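PnpC (Pseudomonas putida, PDB 3N9T) catalyses, as a ferric-iron-dependent intradiol dioxygenase, the oxygen-dependent ring cleavage of hydroxyquinol. Local coordinates at residues 123-128 with 169-174; 129-134 with 185-190. All blocks are in the same frame, centred on the assembly; numbering follows the deposited sequence.

Contact 1: 123-128 with 169-174; sequences ALTDGV and FGNLRG
Asn171 OD1 takes the backbone N-H of Leu124 in the shortest polar bond between 123-128 and 169-174, with Leu124 N 2.7 Å from Asn171 OD1. The donor stands almost in line with the side-chain carbonyl of Asn171, the C=O...N angle being 174°, while the hydrogen bond is somewhat bent, its N-H...O angle being 149°. At the other end of the amide, Asn171 ND2 makes a weak bond to the hydroxyl of Thr125, ND2 to OG1 3.4 Å; here the direction is fixed, amide to oxygen. ND2 also bonds to Gln167 OE1, so both ends of the carboxamide are engaged and its rotation is restricted. The side chain reaches the loop because CG lies opposite the backbone N about CA-CB (chi1 -173°), and it crosses that of Thr125 at about a right angle, with Thr125 CG2 3.6 Å from Asn171 ND2. Leu124 runs past Asn171 in the opposite sense: its CB sits 3.2 Å from Asn171 OD1 and its CD1 reaches toward the carbonyl of Phe169. The apolar part is small. Leu172 lays CD2 against Ala123, 3.6 Å from Ala123 CB, and the same leucine also touches Thr188 and Thr189 of strand 183-189. Gly170 to Arg173 form a type II beta turn, closed by Arg173 N to Gly170 O at 3.0 Å, with Asn171 and Leu172 at its two central positions. A leucine in place of Asn171 would probably leave the Leu124 N-H without this acceptor and remove the weak amide bond to the Thr125 hydroxyl. A neutral side-chain amide thus helps to join the loop leading into strand 129-138 to the turn that runs into strand 173-177; between the two segments the polar bonds are uncharged.

Contact 2: 129-134 with 185-190; sequences PALVYG and AIQTTV
Strands 129-134, part of strand 129-138, and 185-189 run antiparallel, the axes of these short segments inclined at 147° (N-to-C directions) and approaching to 4.4 Å, within the beta-sheet domain characteristic of intradiol dioxygenases. Ala130 with Thr188 and Val132 with Ile186 are the hydrogen-bonded pairs; Leu131 with Gln187, Tyr133 with Ala185 and Pro129 with Thr189 are non-hydrogen-bonded, the side chains of the last pair diverging. Ala130 and Thr188 exchange two backbone bonds, Ala130 N to Thr188 O at 2.7 Å and Thr188 N to Ala130 O at 3.0 Å, and Val132 and Ile186 exchange two more. On the face carrying Ala130, Val132, Ile186 and Thr188, methyl groups meet: Val132 CG2 lies 4.0 Å from Thr188 CG2. Here Thr188 turns OG1 opposite its backbone N (chi1 -171°), which leaves the methyl to pack on the valine while the hydroxyl bonds to Gln153. Tyr259 and Leu219 also pack on Val132, and Phe221 on Ile186, linking this face to strands 256-262 and 214-224. Beyond the strand end, Val190 CG2 comes within 3.9 Å of Ala130 CB. The face with Leu131, Tyr133 and Ala185 is differently built. Tyr133 leads its ring away from 185-190, sets it edge-to-face with Tyr282, and bonds through OH to Asp268 and Arg262, while its CB rests 4.0 Å from Ala185 CB. One methyl of Leu131, CD2, lies over a face of the Tyr133 ring, toward its rim; the other reaches over to the neighbouring strand, CD1 lying 3.5 Å from Ile186 O in a van der Waals contact.

How the contacts relate
Contacts 1 and 2 have centres 11 Å apart and join directly: 123-128 runs on into 129-134, and strand 173-177 of contact 1 is followed by strand 183-189 of contact 2. The order is 123-128, 129-134, 169-174, 185-190. Both reach the same mixed sheet, contact 2 within its 129-138 and 183-189 pair and contact 1 where a loop and a turn lead into it. Val128 O, probably hydrogen-bonded to Val190 N at 2.7 Å, carries the pairing beyond the strand. The side chains of Leu172 and Thr188 lie about 11 and 13 Å from the iron, whose ligands Tyr160, Tyr194, His218 and His220 lie outside these segments; the region is framework near the metal site.

Contact 1: 123-128 with 169-174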
ATOM      1  N   ALA A 123     -21.140  33.627  -6.137  1.00 20.75           N
ATOM      2  CA  ALA A 123     -20.334  33.968  -4.963  1.00 25.08           C
ATOM      3  C   ALA A 123     -21.266  34.661  -3.975  1.00 27.01           C
ATOM      4  O   ALA A 123     -21.619  35.800  -4.149  1.00 28.21           O
ATOM      5  CB  ALA A 123     -19.188  34.872  -5.304  1.00 22.83           C
ATOM      6  N   LEU A 124     -21.657  33.937  -2.954  1.00 30.93           N
ATOM      7  CA  LEU A 124     -22.498  34.532  -1.943  1.00 34.63           C
ATOM      8  C   LEU A 124     -21.629  35.112  -0.832  1.00 37.06           C
ATOM      9  O   LEU A 124     -22.135  35.849   0.001  1.00 39.94           O
ATOM     10  CB  LEU A 124     -23.537  33.502  -1.447  1.00 34.22           C
ATOM     11  CG  LEU A 124     -24.242  32.720  -2.581  1.00 33.94           C
ATOM     12  CD1 LEU A 124     -25.290  31.850  -2.015  1.00 35.53           C
ATOM     13  CD2 LEU A 124     -24.833  33.610  -3.667  1.00 35.46           C
ATOM     14  N   THR A 125     -20.324  34.821  -0.838  1.00 38.68           N
ATOM     15  CA  THR A 125     -19.386  35.345   0.179  1.00 39.98           C
ATOM     16  C   THR A 125     -18.422  36.417  -0.383  1.00 39.82           C
ATOM     17  O   THR A 125     -18.471  36.750  -1.562  1.00 40.34           O
ATOM     18  CB  THR A 125     -18.612  34.202   0.876  1.00 40.01           C
ATOM     19  OG1 THR A 125     -17.912  33.409  -0.094  1.00 41.76           O
ATOM     20  CG2 THR A 125     -19.586  33.287   1.637  1.00 41.65           C
ATOM     21  N   ASP A 126     -17.576  36.962   0.488  1.00 39.73           N
ATOM     22  CA  ASP A 126     -16.530  37.969   0.160  1.00 39.28           C
ATOM     23  C   ASP A 126     -15.484  37.446  -0.809  1.00 35.93           C
ATOM     24  O   ASP A 126     -15.012  36.321  -0.634  1.00 35.99           O
ATOM     25  CB  ASP A 126     -15.686  38.287   1.433  1.00 40.35           C
ATOM     26  CG  ASP A 126     -16.397  39.193   2.423  1.00 45.65           C
ATOM     27  OD1 ASP A 126     -17.534  39.661   2.118  1.00 48.76           O
ATOM     28  OD2 ASP A 126     -15.787  39.440   3.516  1.00 51.10           O
ATOM     29  N   GLY A 127     -15.016  38.279  -1.733  1.00 32.60           N
ATOM     30  CA  GLY A 127     -13.847  37.851  -2.517  1.00 29.97           C
ATOM     31  C   GLY A 127     -13.652  38.906  -3.570  1.00 26.97           C
ATOM     32  O   GLY A 127     -14.380  39.859  -3.593  1.00 26.56           O
ATOM     33  N   VAL A 128     -12.670  38.726  -4.438  1.00 24.80           N
ATOM     34  CA  VAL A 128     -12.437  39.647  -5.528  1.00 22.88           C
ATOM     35  C   VAL A 128     -13.352  39.204  -6.732  1.00 22.84           C
ATOM     36  O   VAL A 128     -13.206  38.087  -7.249  1.00 20.94           O
ATOM     37  CB  VAL A 128     -10.953  39.597  -5.996  1.00 23.26           C
ATOM     38  CG1 VAL A 128     -10.763  40.488  -7.247  1.00 23.48           C
ATOM     39  CG2 VAL A 128      -9.944  39.955  -4.805  1.00 22.65           C
ATOM     40  N   PHE A 169     -25.983  27.536   1.412  1.00 28.63           N
ATOM     41  CA  PHE A 169     -26.305  26.547   0.391  1.00 28.38           C
ATOM     42  C   PHE A 169     -26.016  27.100  -1.014  1.00 25.94           C
ATOM     43  O   PHE A 169     -26.416  28.198  -1.353  1.00 24.94           O
ATOM     44  CB  PHE A 169     -27.792  26.122   0.454  1.00 28.55           C
ATOM     45  CG  PHE A 169     -28.179  25.160  -0.617  1.00 28.77           C
ATOM     46  CD1 PHE A 169     -28.079  23.789  -0.410  1.00 30.00           C
ATOM     47  CD2 PHE A 169     -28.647  25.626  -1.849  1.00 31.61           C
ATOM     48  CE1 PHE A 169     -28.427  22.877  -1.409  1.00 32.54           C
ATOM     49  CE2 PHE A 169     -28.985  24.737  -2.861  1.00 31.00           C
ATOM     50  CZ  PHE A 169     -28.879  23.347  -2.643  1.00 33.37           C
ATOM     51  N   GLY A 170     -25.299  26.302  -1.804  1.00 26.48           N
ATOM     52  CA  GLY A 170     -25.004  26.639  -3.221  1.00 25.46           C
ATOM     53  C   GLY A 170     -23.886  27.648  -3.409  1.00 25.47           C
ATOM     54  O   GLY A 170     -23.551  27.967  -4.513  1.00 26.08           O
ATOM     55  N   ASN A 171     -23.258  28.105  -2.331  1.00 23.81           N
ATOM     56  CA  ASN A 171     -22.235  29.097  -2.488  1.00 22.76           C
ATOM     57  C   ASN A 171     -21.121  28.557  -3.388  1.00 21.05           C
ATOM     58  O   ASN A 171     -20.640  27.461  -3.182  1.00 20.78           O
ATOM     59  CB  ASN A 171     -21.617  29.407  -1.150  1.00 22.83           C
ATOM     60  CG  ASN A 171     -20.666  30.557  -1.219  1.00 22.91           C
ATOM     61  OD1 ASN A 171     -20.944  31.588  -1.832  1.00 24.97           O
ATOM     62  ND2 ASN A 171     -19.546  30.414  -0.517  1.00 24.38           N
ATOM     63  N   LEU A 172     -20.728  29.367  -4.351  1.00 21.02           N
ATOM     64  CA  LEU A 172     -19.594  29.048  -5.253  1.00 19.86           C
ATOM     65  C   LEU A 172     -19.768  27.689  -5.854  1.00 19.14           C
ATOM     66  O   LEU A 172     -18.783  27.009  -6.175  1.00 19.00           O
ATOM     67  CB  LEU A 172     -18.260  29.190  -4.484  1.00 20.24           C
ATOM     68  CG  LEU A 172     -17.933  30.671  -4.111  1.00 21.47           C
ATOM     69  CD1 LEU A 172     -16.760  30.728  -3.156  1.00 23.59           C
ATOM     70  CD2 LEU A 172     -17.685  31.615  -5.310  1.00 23.74           C
ATOM     71  N   ARG A 173     -21.038  27.289  -6.043  1.00 17.62           N
ATOM     72  CA  ARG A 173     -21.375  26.137  -6.904  1.00 17.30           C
ATOM     73  C   ARG A 173     -22.518  26.524  -7.822  1.00 17.69           C
ATOM     74  O   ARG A 173     -23.357  27.398  -7.482  1.00 16.84           O
ATOM     75  CB  ARG A 173     -21.747  24.881  -6.102  1.00 19.45           C
ATOM     76  CG  ARG A 173     -20.804  24.515  -4.980  1.00 20.61           C
ATOM     77  CD  ARG A 173     -21.359  23.378  -4.109  1.00 21.62           C
ATOM     78  NE  ARG A 173     -20.305  22.975  -3.166  1.00 22.26           N
ATOM     79  CZ  ARG A 173     -19.382  22.059  -3.428  1.00 21.10           C
ATOM     80  NH1 ARG A 173     -19.366  21.441  -4.620  1.00 18.00           N
ATOM     81  NH2 ARG A 173     -18.444  21.784  -2.510  1.00 19.82           N
ATOM     82  N   GLY A 174     -22.526  25.946  -9.016  1.00 16.37           N
ATOM     83  CA  GLY A 174     -23.679  26.156  -9.907  1.00 18.02           C
ATOM     84  C   GLY A 174     -23.661  25.261 -11.121  1.00 17.52           C
ATOM     85  O   GLY A 174     -22.591  24.807 -11.539  1.00 17.98           O
TER

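Contact 2: 129-134 with 185-190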
ATOM      1  N   PRO A 129     -14.273  40.080  -7.177  1.00 22.94           N
ATOM      2  CA  PRO A 129     -15.271  39.689  -8.231  1.00 22.11           C
ATOM      3  C   PRO A 129     -14.572  39.271  -9.528  1.00 20.85           C
ATOM      4  O   PRO A 129     -13.536  39.869  -9.890  1.00 20.58           O
ATOM      5  CB  PRO A 129     -16.085  41.008  -8.437  1.00 21.91           C
ATOM      6  CG  PRO A 129     -16.036  41.641  -6.954  1.00 24.14           C
ATOM      7  CD  PRO A 129     -14.500  41.478  -6.706  1.00 23.84           C
ATOM      8  N   ALA A 130     -15.082  38.230 -10.206  1.00 19.02           N
ATOM      9  CA  ALA A 130     -14.458  37.824 -11.464  1.00 16.86           C
ATOM     10  C   ALA A 130     -15.567  37.394 -12.416  1.00 13.95           C
ATOM     11  O   ALA A 130     -16.560  36.854 -11.999  1.00 14.29           O
ATOM     12  CB  ALA A 130     -13.455  36.638 -11.223  1.00 15.95           C
ATOM     13  N   LEU A 131     -15.345  37.598 -13.690  1.00 14.79           N
ATOM     14  CA  LEU A 131     -16.261  36.997 -14.700  1.00 14.75           C
ATOM     15  C   LEU A 131     -15.471  35.873 -15.352  1.00 14.99           C
ATOM     16  O   LEU A 131     -14.373  36.150 -15.908  1.00 14.96           O
ATOM     17  CB  LEU A 131     -16.588  38.025 -15.774  1.00 14.07           C
ATOM     18  CG  LEU A 131     -17.439  37.493 -16.957  1.00 15.39           C
ATOM     19  CD1 LEU A 131     -18.813  36.925 -16.432  1.00 12.28           C
ATOM     20  CD2 LEU A 131     -17.620  38.632 -17.983  1.00 14.15           C
ATOM     21  N   VAL A 132     -15.960  34.617 -15.269  1.00 12.56           N
ATOM     22  CA  VAL A 132     -15.321  33.504 -15.996  1.00 12.14           C
ATOM     23  C   VAL A 132     -16.258  33.209 -17.156  1.00 12.04           C
ATOM     24  O   VAL A 132     -17.433  32.931 -16.953  1.00 13.91           O
ATOM     25  CB  VAL A 132     -15.075  32.251 -15.079  1.00 11.44           C
ATOM     26  CG1 VAL A 132     -14.510  31.052 -15.971  1.00 10.40           C
ATOM     27  CG2 VAL A 132     -14.093  32.589 -13.933  1.00 12.38           C
ATOM     28  N   TYR A 133     -15.796  33.340 -18.380  1.00 12.38           N
ATOM     29  CA  TYR A 133     -16.689  33.180 -19.517  1.00 13.17           C
ATOM     30  C   TYR A 133     -15.956  32.514 -20.688  1.00 14.97           C
ATOM     31  O   TYR A 133     -14.718  32.362 -20.673  1.00 14.64           O
ATOM     32  CB  TYR A 133     -17.286  34.565 -19.931  1.00 12.85           C
ATOM     33  CG  TYR A 133     -16.338  35.489 -20.627  1.00 13.32           C
ATOM     34  CD1 TYR A 133     -15.157  35.953 -19.985  1.00 13.66           C
ATOM     35  CD2 TYR A 133     -16.664  36.038 -21.873  1.00 15.06           C
ATOM     36  CE1 TYR A 133     -14.256  36.828 -20.650  1.00 17.51           C
ATOM     37  CE2 TYR A 133     -15.787  36.933 -22.533  1.00 17.69           C
ATOM     38  CZ  TYR A 133     -14.611  37.337 -21.902  1.00 20.82           C
ATOM     39  OH  TYR A 133     -13.758  38.194 -22.555  1.00 20.94           O
ATOM     40  N   GLY A 134     -16.713  32.105 -21.716  1.00 14.20           N
ATOM     41  CA  GLY A 134     -16.062  31.428 -22.849  1.00 15.45           C
ATOM     42  C   GLY A 134     -17.095  30.634 -23.640  1.00 14.12           C
ATOM     43  O   GLY A 134     -18.252  31.035 -23.734  1.00 14.85           O
ATOM     44  N   ALA A 185     -21.238  32.114 -19.253  1.00 13.44           N
ATOM     45  CA  ALA A 185     -20.698  33.154 -18.414  1.00 14.39           C
ATOM     46  C   ALA A 185     -21.122  32.937 -16.969  1.00 14.27           C
ATOM     47  O   ALA A 185     -22.294  32.613 -16.634  1.00 12.92           O
ATOM     48  CB  ALA A 185     -21.114  34.566 -18.936  1.00 13.30           C
ATOM     49  N   ILE A 186     -20.124  33.065 -16.109  1.00 14.75           N
ATOM     50  CA  ILE A 186     -20.223  32.732 -14.697  1.00 14.68           C
ATOM     51  C   ILE A 186     -19.654  33.931 -13.919  1.00 16.07           C
ATOM     52  O   ILE A 186     -18.500  34.298 -14.115  1.00 15.54           O
ATOM     53  CB  ILE A 186     -19.271  31.528 -14.402  1.00 15.85           C
ATOM     54  CG1 ILE A 186     -19.747  30.260 -15.171  1.00 14.45           C
ATOM     55  CG2 ILE A 186     -19.209  31.297 -12.877  1.00 11.08           C
ATOM     56  CD1 ILE A 186     -18.747  29.062 -15.145  1.00 15.03           C
ATOM     57  N   GLN A 187     -20.434  34.525 -13.017  1.00 16.90           N
ATOM     58  CA  GLN A 187     -19.846  35.523 -12.119  1.00 16.52           C
ATOM     59  C   GLN A 187     -19.507  34.813 -10.822  1.00 16.83           C
ATOM     60  O   GLN A 187     -20.302  34.026 -10.301  1.00 14.80           O
ATOM     61  CB  GLN A 187     -20.794  36.716 -11.868  1.00 17.21           C
ATOM     62  CG  GLN A 187     -20.799  37.750 -13.034  1.00 18.62           C
ATOM     63  CD  GLN A 187     -21.663  38.991 -12.681  1.00 25.47           C
ATOM     64  OE1 GLN A 187     -22.860  39.035 -12.969  1.00 26.76           O
ATOM     65  NE2 GLN A 187     -21.062  39.959 -12.035  1.00 24.29           N
ATOM     66  N   THR A 188     -18.309  35.121 -10.314  1.00 16.09           N
ATOM     67  CA  THR A 188     -17.805  34.487  -9.132  1.00 16.60           C
ATOM     68  C   THR A 188     -16.771  35.381  -8.434  1.00 18.04           C
ATOM     69  O   THR A 188     -16.685  36.605  -8.686  1.00 17.18           O
ATOM     70  CB  THR A 188     -17.288  33.057  -9.465  1.00 16.56           C
ATOM     71  OG1 THR A 188     -16.979  32.330  -8.272  1.00 14.42           O
ATOM     72  CG2 THR A 188     -16.101  33.016 -10.488  1.00 13.73           C
ATOM     73  N   THR A 189     -15.996  34.773  -7.551  1.00 19.14           N
ATOM     74  CA  THR A 189     -14.787  35.473  -7.059  1.00 19.52           C
ATOM     75  C   THR A 189     -13.531  34.760  -7.519  1.00 18.79           C
ATOM     76  O   THR A 189     -13.594  33.590  -7.866  1.00 19.05           O
ATOM     77  CB  THR A 189     -14.794  35.601  -5.555  1.00 19.16           C
ATOM     78  OG1 THR A 189     -14.944  34.316  -4.968  1.00 19.79           O
ATOM     79  CG2 THR A 189     -15.898  36.592  -5.077  1.00 22.45           C
ATOM     80  N   VAL A 190     -12.398  35.479  -7.565  1.00 18.77           N
ATOM     81  CA  VAL A 190     -11.179  34.891  -8.032  1.00 18.28           C
ATOM     82  C   VAL A 190     -10.872  33.718  -7.100  1.00 17.62           C
ATOM     83  O   VAL A 190     -10.883  33.861  -5.889  1.00 18.93           O
ATOM     84  CB  VAL A 190     -10.003  35.876  -8.073  1.00 18.58           C
ATOM     85  CG1 VAL A 190      -8.745  35.146  -8.521  1.00 19.16           C
ATOM     86  CG2 VAL A 190     -10.305  37.058  -8.974  1.00 17.78           C
TER